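Local coordinates for protein giardin subunit alpha-1 (Giardia intestinalis, PDB 4EVF) that binds calcium and, in a calcium-dependent way, phospholipids such as phosphatidylserine, as an annexin of the parasite cytoskeleton involved in attachment to the intestinal mucosa, at residues E141-M144 against A145-R148; P152-P155 against E156-A159; E191-K194 against A195-K199; T212-Y215 against T216-A220. One frame throughout, in Å; residues are numbered along the deposited sequence.

Contact 1: residues E141-M144 against A145-R148; sequences EKWM and AHER
W143 and R148 meet by a cation-pi contact where helix 135-145 gives way to the loop that follows. CZ of R148 stands 4.4 Å from the centroid of the six-membered ring of W143, over its face, and NH2 makes the closest approach, 3.2 Å from CE3. The guanidinium does not lie flat on the indole: the two planes are 78° apart, and R148 points an edge down at the ring. A bend at chi2 (-84°) turns the arginine back toward the helix.

H146, the first residue to leave helical geometry, has positive phi. Its N donates to W143 O at 3.0 Å, while its imidazole passes beneath the same oxygen, which sits 3.4 Å above the middle of the ring. The imidazole also meets the indole obliquely, with CE1 4.1 Å from NE1 of W143. A water bridges the turn: it accepts from E147 N (2.8 Å) and lies within hydrogen-bonding distance of K142 O.

NH1 of R148 bonds to the carbonyls of F178 and V181. These oxygens and the aromatic face would be expected to stabilise its positive charge, tying the loop to the helix it leaves and to the end of helix 171-180.

Contact 2: residues P152-P155 against E156-A159; sequences PGSP and EDEA
S154 is the N-cap of helix 155-167: its OG accepts from D157 N at 3.2 Å, with an N-H...O angle of 159°. The hydroxyl reaches that amide because it sits between the backbone N and the carbonyl carbon (chi1 65°). It also donates a weak bond to OE1 of E156, whose chain bends at chi2 and lies alongside the ring of P155, pointing the same way. P155 opens the first turn, where a proline has no N-H to leave without a partner.

E158 runs back from the first turn to the chain before the cap. Its CB packs 3.2 Å from S154 O, the carbonyl that accepts from E158 N at 2.9 Å. Beyond CB the chain bends at chi2 (61°), which carries the carboxylate toward G153 and P152. CG and CD bridge the gap without close partners across the contact. The two oxygens then divide their work: OE2 forms a salt bridge with R151, and OE1 lies 3.9 Å from CG of P152. The carboxylate thus holds the incoming loop against the helix start at two points, since G153 N donates to OE1 of E158 at 3.2 Å, nearly in line with the C-O bond.

Contact 3: residues E191-K194 against A195-K199; sequences EAFK and AQNGK
With chi1 at -163°, F193 turns CG away from its own backbone N and sends the ring toward the C-terminal end of helix 183-196. N197 instead sets CG opposite its carbonyl carbon (chi1 -56°), and this brings the carboxamide back over the phenyl face. The two side chains cross at about a right angle, the amide plane being 74° from the ring. OD1 of N197 stands 3.5 Å above the ring plane, over its centre, and is about equally far from all six carbons. A carbonyl oxygen over the middle of a ring meets the pi cloud and not the C-H rim, so the placement probably owes more to the backbone than to attraction by the ring.

That backbone link is the bond from N197 N to F193 O, 2.9 Å long and nearly in line with the carbonyl. Farther on, the chain curls round so that K199 O comes 3.3 Å from CE1 of F193, approaching the ring obliquely; the ring is thus met by both N197 and K199. Next to F193, K194 folds at chi2 and chi3 over A195, its CD 3.0 Å from A195 N. NZ ends in a weak bond to E191 O, a carbonyl that also accepts from A195 N at 2.9 Å.

F193 packs on L162 and D163 of helix 155-167, and NZ of K199 bonds to T207. The contact is a helix C-terminus within the predicted third annexin repeat, where the last turn hands the chain to the loop before helix 201-208.

Contact 4: residues T212-Y215 against T216-A220; sequences TDYY and TFYCA
Y214 and Y218, one turn apart on helix 211-225, lie side by side and point the same way, but their rings are not stacked. The planes are 34° apart and the centroids 5.2 Å. What overlaps is the hydroxyl end of Y214: its OH rides 3.5 Å above the Y218 ring, displaced toward the rim, and comes 3.6 Å from both CD2 and CE2. Lower down, CE2 of Y214 touches CD2 of Y218 at 3.9 Å. Both residues hold CG opposite the backbone N, which sends both side chains off the helix the same way.

T216 is turned to a different flank. Its OG1 folds back to T212 O at 2.8 Å, and its own N donates to that oxygen as well, the two donors arriving from opposite faces of the carbonyl plane. The hydroxyl proton of T216 is therefore used inside the helix. F217 directs its ring edge at D213 O, with CD1 3.2 Å away, beside the nearly straight bond from F217 N to the same carbonyl (174°).

These flanks serve different neighbours. T216 rests on W136 and M140 of helix 135-145 and on F96 of helix 92-100, whereas Y214 lies against I205 and A206 of helix 201-208, and Y218 meets Y233 of helix 227-240 edge-to-face.

In the fold
The four contacts follow one another along the chain, contact 1 at the end of the predicted second annexin repeat, contacts 2 to 4 in the predicted third. Contacts 1 and 2 mark the two ends of the linker between helices 135-145 and 155-167, their centres about 21 Å apart. Contacts 2 and 3 are neighbours, with centres about 12 Å apart: the start of helix 155-167 packs on the last turns of helix 183-196, P155 O lying 3.7 Å from CB of A192. Contact 4 touches contact 1, where CZ3 of W143 meets CB of A220 at 3.7 Å, but stays about 11 Å from contact 3 at the nearest atoms. The structure is the calcium-free form.

Contact 1: residues E141-M144 against A145-R148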
loop_
_atom_site.group_PDB
_atom_site.type_symbol
_atom_site.label_atom_id
_atom_site.label_comp_id
_atom_site.label_asym_id
_atom_site.label_seq_id
_atom_site.Cartn_x
_atom_site.Cartn_y
_atom_site.Cartn_z
ATOM N N GLU A 141 7.048 -9.974 10.669
ATOM C CA GLU A 141 6.367 -10.434 11.879
ATOM C C GLU A 141 6.224 -9.296 12.891
ATOM O O GLU A 141 5.149 -9.067 13.447
ATOM C CB GLU A 141 7.135 -11.585 12.525
ATOM C CG GLU A 141 6.432 -12.150 13.743
ATOM C CD GLU A 141 7.149 -13.339 14.330
ATOM O OE1 GLU A 141 8.381 -13.443 14.165
ATOM O OE2 GLU A 141 6.473 -14.174 14.959
ATOM N N LYS A 142 7.318 -8.587 13.128
ATOM C CA LYS A 142 7.316 -7.491 14.094
ATOM C C LYS A 142 6.527 -6.288 13.568
ATOM O O LYS A 142 5.868 -5.577 14.319
ATOM C CB LYS A 142 8.753 -7.094 14.418
ATOM C CG LYS A 142 8.892 -6.096 15.551
ATOM C CD LYS A 142 9.836 -6.626 16.614
ATOM C CE LYS A 142 11.127 -7.098 15.992
ATOM N NZ LYS A 142 11.986 -7.778 16.998
ATOM N N TRP A 143 6.589 -6.072 12.259
ATOM C CA TRP A 143 5.810 -5.017 11.627
ATOM C C TRP A 143 4.316 -5.211 11.858
ATOM O O TRP A 143 3.600 -4.264 12.205
ATOM C CB TRP A 143 6.082 -4.985 10.128
ATOM C CG TRP A 143 5.624 -3.734 9.472
ATOM C CD1 TRP A 143 4.383 -3.475 8.962
ATOM C CD2 TRP A 143 6.411 -2.567 9.236
ATOM N NE1 TRP A 143 4.352 -2.209 8.426
ATOM C CE2 TRP A 143 5.588 -1.633 8.580
ATOM C CE3 TRP A 143 7.733 -2.217 9.528
ATOM C CZ2 TRP A 143 6.049 -0.363 8.201
ATOM C CZ3 TRP A 143 8.190 -0.964 9.148
ATOM C CH2 TRP A 143 7.350 -0.054 8.493
ATOM N N MET A 144 3.848 -6.438 11.662
ATOM C CA MET A 144 2.423 -6.748 11.801
ATOM C C MET A 144 1.901 -6.483 13.214
ATOM O O MET A 144 0.706 -6.222 13.402
ATOM C CB MET A 144 2.140 -8.194 11.368
ATOM C CG MET A 144 2.229 -8.388 9.850
ATOM S SD MET A 144 2.052 -10.064 9.228
ATOM C CE MET A 144 0.411 -10.540 9.732
ATOM N N ALA A 145 2.791 -6.534 14.198
ATOM C CA ALA A 145 2.402 -6.296 15.591
ATOM C C ALA A 145 1.991 -4.842 15.812
ATOM O O ALA A 145 1.228 -4.534 16.732
ATOM C CB ALA A 145 3.537 -6.682 16.540
ATOM N N HIS A 146 2.492 -3.948 14.965
ATOM C CA HIS A 146 2.216 -2.524 15.113
ATOM C C HIS A 146 2.360 -2.066 16.569
ATOM O O HIS A 146 1.502 -1.353 17.105
ATOM C CB HIS A 146 0.842 -2.168 14.539
ATOM C CG HIS A 146 0.790 -2.214 13.043
ATOM N ND1 HIS A 146 1.324 -1.221 12.252
ATOM C CD2 HIS A 146 0.304 -3.147 12.194
ATOM C CE1 HIS A 146 1.156 -1.533 10.979
ATOM N NE2 HIS A 146 0.540 -2.698 10.916
ATOM N N GLU A 147 3.453 -2.491 17.202
ATOM C CA GLU A 147 3.809 -2.035 18.547
ATOM C C GLU A 147 5.026 -1.127 18.451
ATOM O O GLU A 147 6.162 -1.589 18.528
ATOM C CB GLU A 147 4.146 -3.217 19.455
ATOM C CG GLU A 147 2.979 -4.132 19.803
ATOM C CD GLU A 147 3.452 -5.435 20.431
ATOM O OE1 GLU A 147 4.681 -5.596 20.603
ATOM O OE2 GLU A 147 2.604 -6.300 20.744
ATOM N N ARG A 148 4.789 0.164 18.271
ATOM C CA ARG A 148 5.880 1.110 18.125
ATOM C C ARG A 148 6.265 1.631 19.505
ATOM O O ARG A 148 5.400 1.876 20.346
ATOM C CB ARG A 148 5.472 2.259 17.207
ATOM C CG ARG A 148 5.092 1.830 15.791
ATOM C CD ARG A 148 6.316 1.674 14.905
ATOM N NE ARG A 148 6.110 0.687 13.847
ATOM C CZ ARG A 148 7.055 0.293 12.990
ATOM N NH1 ARG A 148 8.277 0.802 13.054
ATOM N NH2 ARG A 148 6.773 -0.618 12.070
HETATM O O HOH W 1 5.661 -3.403 15.678
#

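Contact 2: residues P152-P155 against E156-A159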
loop_
_atom_site.group_PDB
_atom_site.type_symbol
_atom_site.label_atom_id
_atom_site.label_comp_id
_atom_site.label_asym_id
_atom_site.label_seq_id
_atom_site.Cartn_x
_atom_site.Cartn_y
_atom_site.Cartn_z
ATOM N N PRO A 152 15.104 5.627 23.111
ATOM C CA PRO A 152 15.787 6.216 24.269
ATOM C C PRO A 152 16.462 7.557 23.977
ATOM O O PRO A 152 16.209 8.530 24.689
ATOM C CB PRO A 152 16.846 5.161 24.625
ATOM C CG PRO A 152 16.992 4.310 23.392
ATOM C CD PRO A 152 15.615 4.280 22.804
ATOM N N GLY A 153 17.299 7.614 22.947
ATOM C CA GLY A 153 18.125 8.788 22.736
ATOM C C GLY A 153 17.580 9.865 21.821
ATOM O O GLY A 153 16.422 9.823 21.398
ATOM N N SER A 154 18.435 10.844 21.529
ATOM C CA SER A 154 18.151 11.884 20.552
ATOM C C SER A 154 18.312 11.306 19.149
ATOM O O SER A 154 18.839 10.209 18.999
ATOM C CB SER A 154 19.158 13.004 20.720
ATOM O OG SER A 154 20.449 12.514 20.405
ATOM N N PRO A 155 17.864 12.047 18.121
ATOM C CA PRO A 155 18.023 11.653 16.713
ATOM C C PRO A 155 19.476 11.355 16.297
ATOM O O PRO A 155 19.714 10.402 15.548
ATOM C CB PRO A 155 17.493 12.869 15.953
ATOM C CG PRO A 155 16.465 13.452 16.876
ATOM C CD PRO A 155 16.974 13.213 18.270
ATOM N N GLU A 156 20.423 12.155 16.781
ATOM C CA GLU A 156 21.840 11.982 16.459
ATOM C C GLU A 156 22.471 10.783 17.161
ATOM O O GLU A 156 23.327 10.097 16.597
ATOM C CB GLU A 156 22.619 13.247 16.815
ATOM C CG GLU A 156 22.076 14.512 16.169
ATOM C CD GLU A 156 20.815 15.047 16.843
ATOM O OE1 GLU A 156 20.506 14.631 17.985
ATOM O OE2 GLU A 156 20.125 15.881 16.220
ATOM N N ASP A 157 22.064 10.543 18.403
ATOM C CA ASP A 157 22.578 9.402 19.148
ATOM C C ASP A 157 22.015 8.119 18.554
ATOM O O ASP A 157 22.697 7.097 18.460
ATOM C CB ASP A 157 22.207 9.509 20.633
ATOM C CG ASP A 157 23.021 10.570 21.368
ATOM O OD1 ASP A 157 24.088 10.989 20.855
ATOM O OD2 ASP A 157 22.597 10.977 22.469
ATOM N N GLU A 158 20.758 8.196 18.136
ATOM C CA GLU A 158 20.057 7.049 17.596
ATOM C C GLU A 158 20.619 6.683 16.222
ATOM O O GLU A 158 20.764 5.500 15.894
ATOM C CB GLU A 158 18.558 7.353 17.517
ATOM C CG GLU A 158 17.657 6.144 17.722
ATOM C CD GLU A 158 17.822 5.497 19.080
ATOM O OE1 GLU A 158 17.807 6.206 20.102
ATOM O OE2 GLU A 158 17.962 4.262 19.119
ATOM N N ALA A 159 20.941 7.701 15.429
ATOM C CA ALA A 159 21.557 7.479 14.130
ATOM C C ALA A 159 22.939 6.828 14.273
ATOM O O ALA A 159 23.303 5.959 13.482
ATOM C CB ALA A 159 21.650 8.775 13.354
#

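Contact 3: residues E191-K194 against A195-K199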
loop_
_atom_site.group_PDB
_atom_site.type_symbol
_atom_site.label_atom_id
_atom_site.label_comp_id
_atom_site.label_asym_id
_atom_site.label_seq_id
_atom_site.Cartn_x
_atom_site.Cartn_y
_atom_site.Cartn_z
ATOM N N GLU A 191 17.588 11.794 8.838
ATOM C CA GLU A 191 18.271 13.024 8.486
ATOM C C GLU A 191 19.609 13.144 9.205
ATOM O O GLU A 191 20.616 13.551 8.614
ATOM C CB GLU A 191 17.391 14.232 8.801
ATOM C CG GLU A 191 17.293 15.211 7.649
ATOM C CD GLU A 191 15.869 15.662 7.405
ATOM O OE1 GLU A 191 15.240 16.186 8.355
ATOM O OE2 GLU A 191 15.378 15.479 6.266
ATOM N N ALA A 192 19.620 12.799 10.489
ATOM C CA ALA A 192 20.852 12.862 11.258
ATOM C C ALA A 192 21.842 11.841 10.705
ATOM O O ALA A 192 23.033 12.130 10.562
ATOM C CB ALA A 192 20.578 12.616 12.734
ATOM N N PHE A 193 21.332 10.657 10.372
ATOM C CA PHE A 193 22.146 9.586 9.794
ATOM C C PHE A 193 22.893 10.074 8.556
ATOM O O PHE A 193 24.121 10.074 8.505
ATOM C CB PHE A 193 21.244 8.422 9.401
ATOM C CG PHE A 193 21.977 7.134 9.181
ATOM C CD1 PHE A 193 22.548 6.845 7.950
ATOM C CD2 PHE A 193 22.075 6.198 10.202
ATOM C CE1 PHE A 193 23.211 5.652 7.748
ATOM C CE2 PHE A 193 22.735 5.004 10.005
ATOM C CZ PHE A 193 23.305 4.732 8.782
ATOM N N LYS A 194 22.115 10.475 7.559
ATOM C CA LYS A 194 22.618 11.096 6.341
ATOM C C LYS A 194 23.647 12.193 6.620
ATOM O O LYS A 194 24.737 12.193 6.042
ATOM C CB LYS A 194 21.437 11.637 5.521
ATOM C CG LYS A 194 21.759 12.756 4.527
ATOM C CD LYS A 194 21.697 14.159 5.166
ATOM C CE LYS A 194 20.288 14.528 5.635
ATOM N NZ LYS A 194 20.272 15.751 6.509
ATOM N N ALA A 195 23.309 13.123 7.510
ATOM C CA ALA A 195 24.197 14.258 7.768
ATOM C C ALA A 195 25.540 13.858 8.373
ATOM O O ALA A 195 26.565 14.460 8.059
ATOM C CB ALA A 195 23.503 15.310 8.640
ATOM N N GLN A 196 25.553 12.844 9.230
ATOM C CA GLN A 196 26.783 12.553 9.966
ATOM C C GLN A 196 27.613 11.390 9.423
ATOM O O GLN A 196 28.816 11.338 9.646
ATOM C CB GLN A 196 26.513 12.380 11.462
ATOM C CG GLN A 196 25.562 11.250 11.823
ATOM C CD GLN A 196 24.962 11.417 13.215
ATOM O OE1 GLN A 196 25.053 10.518 14.061
ATOM N NE2 GLN A 196 24.336 12.567 13.456
ATOM N N ASN A 197 26.978 10.472 8.704
ATOM C CA ASN A 197 27.669 9.269 8.254
ATOM C C ASN A 197 27.960 9.312 6.769
ATOM O O ASN A 197 27.351 10.090 6.040
ATOM C CB ASN A 197 26.836 8.036 8.580
ATOM C CG ASN A 197 26.504 7.942 10.053
ATOM O OD1 ASN A 197 25.346 7.740 10.432
ATOM N ND2 ASN A 197 27.515 8.099 10.893
ATOM N N GLY A 198 28.873 8.462 6.320
ATOM C CA GLY A 198 29.221 8.422 4.911
ATOM C C GLY A 198 28.012 8.106 4.048
ATOM O O GLY A 198 27.800 8.730 3.009
ATOM N N LYS A 199 27.214 7.138 4.493
ATOM C CA LYS A 199 26.042 6.691 3.756
ATOM C C LYS A 199 24.763 7.202 4.378
ATOM O O LYS A 199 24.737 7.563 5.549
ATOM C CB LYS A 199 25.988 5.161 3.715
ATOM C CG LYS A 199 27.105 4.547 2.905
ATOM C CD LYS A 199 27.156 3.038 3.024
ATOM C CE LYS A 199 28.305 2.493 2.183
ATOM N NZ LYS A 199 28.578 1.051 2.463
#

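Contact 4: residues T212-Y215 against T216-A220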
loop_
_atom_site.group_PDB
_atom_site.type_symbol
_atom_site.label_atom_id
_atom_site.label_comp_id
_atom_site.label_asym_id
_atom_site.label_seq_id
_atom_site.Cartn_x
_atom_site.Cartn_y
_atom_site.Cartn_z
ATOM N N THR A 212 14.979 -10.140 -1.235
ATOM C CA THR A 212 13.778 -9.860 -0.446
ATOM C C THR A 212 14.096 -9.133 0.874
ATOM O O THR A 212 13.332 -8.255 1.308
ATOM C CB THR A 212 12.935 -11.142 -0.201
ATOM O OG1 THR A 212 12.642 -11.780 -1.456
ATOM C CG2 THR A 212 11.611 -10.791 0.495
ATOM N N ASP A 213 15.223 -9.476 1.501
ATOM C CA ASP A 213 15.657 -8.734 2.691
ATOM C C ASP A 213 15.763 -7.277 2.319
ATOM O O ASP A 213 15.202 -6.407 2.992
ATOM C CB ASP A 213 17.028 -9.179 3.198
ATOM C CG ASP A 213 16.991 -10.501 3.940
ATOM O OD1 ASP A 213 15.919 -10.896 4.460
ATOM O OD2 ASP A 213 18.058 -11.146 4.002
ATOM N N TYR A 214 16.506 -7.020 1.241
ATOM C CA TYR A 214 16.704 -5.665 0.778
ATOM C C TYR A 214 15.392 -4.910 0.572
ATOM O O TYR A 214 15.181 -3.834 1.137
ATOM C CB TYR A 214 17.517 -5.643 -0.527
ATOM C CG TYR A 214 17.579 -4.258 -1.101
ATOM C CD1 TYR A 214 18.481 -3.328 -0.602
ATOM C CD2 TYR A 214 16.711 -3.862 -2.115
ATOM C CE1 TYR A 214 18.537 -2.048 -1.101
ATOM C CE2 TYR A 214 16.755 -2.587 -2.626
ATOM C CZ TYR A 214 17.669 -1.678 -2.109
ATOM O OH TYR A 214 17.733 -0.400 -2.604
ATOM N N TYR A 215 14.522 -5.458 -0.267
ATOM C CA TYR A 215 13.283 -4.770 -0.595
ATOM C C TYR A 215 12.389 -4.576 0.619
ATOM O O TYR A 215 11.713 -3.558 0.725
ATOM C CB TYR A 215 12.535 -5.466 -1.732
ATOM C CG TYR A 215 13.291 -5.336 -3.029
ATOM C CD1 TYR A 215 13.476 -4.090 -3.608
ATOM C CD2 TYR A 215 13.866 -6.448 -3.640
ATOM C CE1 TYR A 215 14.198 -3.947 -4.777
ATOM C CE2 TYR A 215 14.585 -6.321 -4.812
ATOM C CZ TYR A 215 14.743 -5.071 -5.376
ATOM O OH TYR A 215 15.454 -4.929 -6.539
ATOM N N THR A 216 12.412 -5.533 1.537
ATOM C CA THR A 216 11.586 -5.421 2.744
ATOM C C THR A 216 12.025 -4.232 3.597
ATOM O O THR A 216 11.190 -3.404 4.009
ATOM C CB THR A 216 11.607 -6.714 3.596
ATOM O OG1 THR A 216 11.052 -7.805 2.850
ATOM C CG2 THR A 216 10.794 -6.522 4.872
ATOM N N PHE A 217 13.326 -4.136 3.866
ATOM C CA PHE A 217 13.854 -3.019 4.660
ATOM C C PHE A 217 13.756 -1.681 3.915
ATOM O O PHE A 217 13.540 -0.619 4.517
ATOM C CB PHE A 217 15.296 -3.296 5.104
ATOM C CG PHE A 217 15.400 -4.219 6.288
ATOM C CD1 PHE A 217 15.272 -5.590 6.126
ATOM C CD2 PHE A 217 15.642 -3.719 7.557
ATOM C CE1 PHE A 217 15.366 -6.451 7.208
ATOM C CE2 PHE A 217 15.736 -4.567 8.650
ATOM C CZ PHE A 217 15.603 -5.944 8.468
ATOM N N TYR A 218 13.918 -1.734 2.596
ATOM C CA TYR A 218 13.785 -0.546 1.773
ATOM C C TYR A 218 12.346 -0.015 1.802
ATOM O O TYR A 218 12.117 1.193 1.936
ATOM C CB TYR A 218 14.211 -0.853 0.330
ATOM C CG TYR A 218 14.563 0.363 -0.503
ATOM C CD1 TYR A 218 15.120 1.497 0.076
ATOM C CD2 TYR A 218 14.323 0.383 -1.870
ATOM C CE1 TYR A 218 15.445 2.612 -0.693
ATOM C CE2 TYR A 218 14.645 1.487 -2.646
ATOM C CZ TYR A 218 15.205 2.595 -2.053
ATOM O OH TYR A 218 15.515 3.693 -2.824
ATOM N N CYS A 219 11.372 -0.914 1.684
ATOM C CA CYS A 219 9.974 -0.491 1.756
ATOM C C CYS A 219 9.682 0.071 3.149
ATOM O O CYS A 219 8.995 1.091 3.293
ATOM C CB CYS A 219 9.019 -1.640 1.415
ATOM S SG CYS A 219 8.954 -2.043 -0.385
ATOM N N ALA A 220 10.203 -0.606 4.171
ATOM C CA ALA A 220 10.010 -0.183 5.564
ATOM C C ALA A 220 10.527 1.241 5.786
ATOM O O ALA A 220 9.870 2.070 6.435
ATOM C CB ALA A 220 10.705 -1.151 6.492
#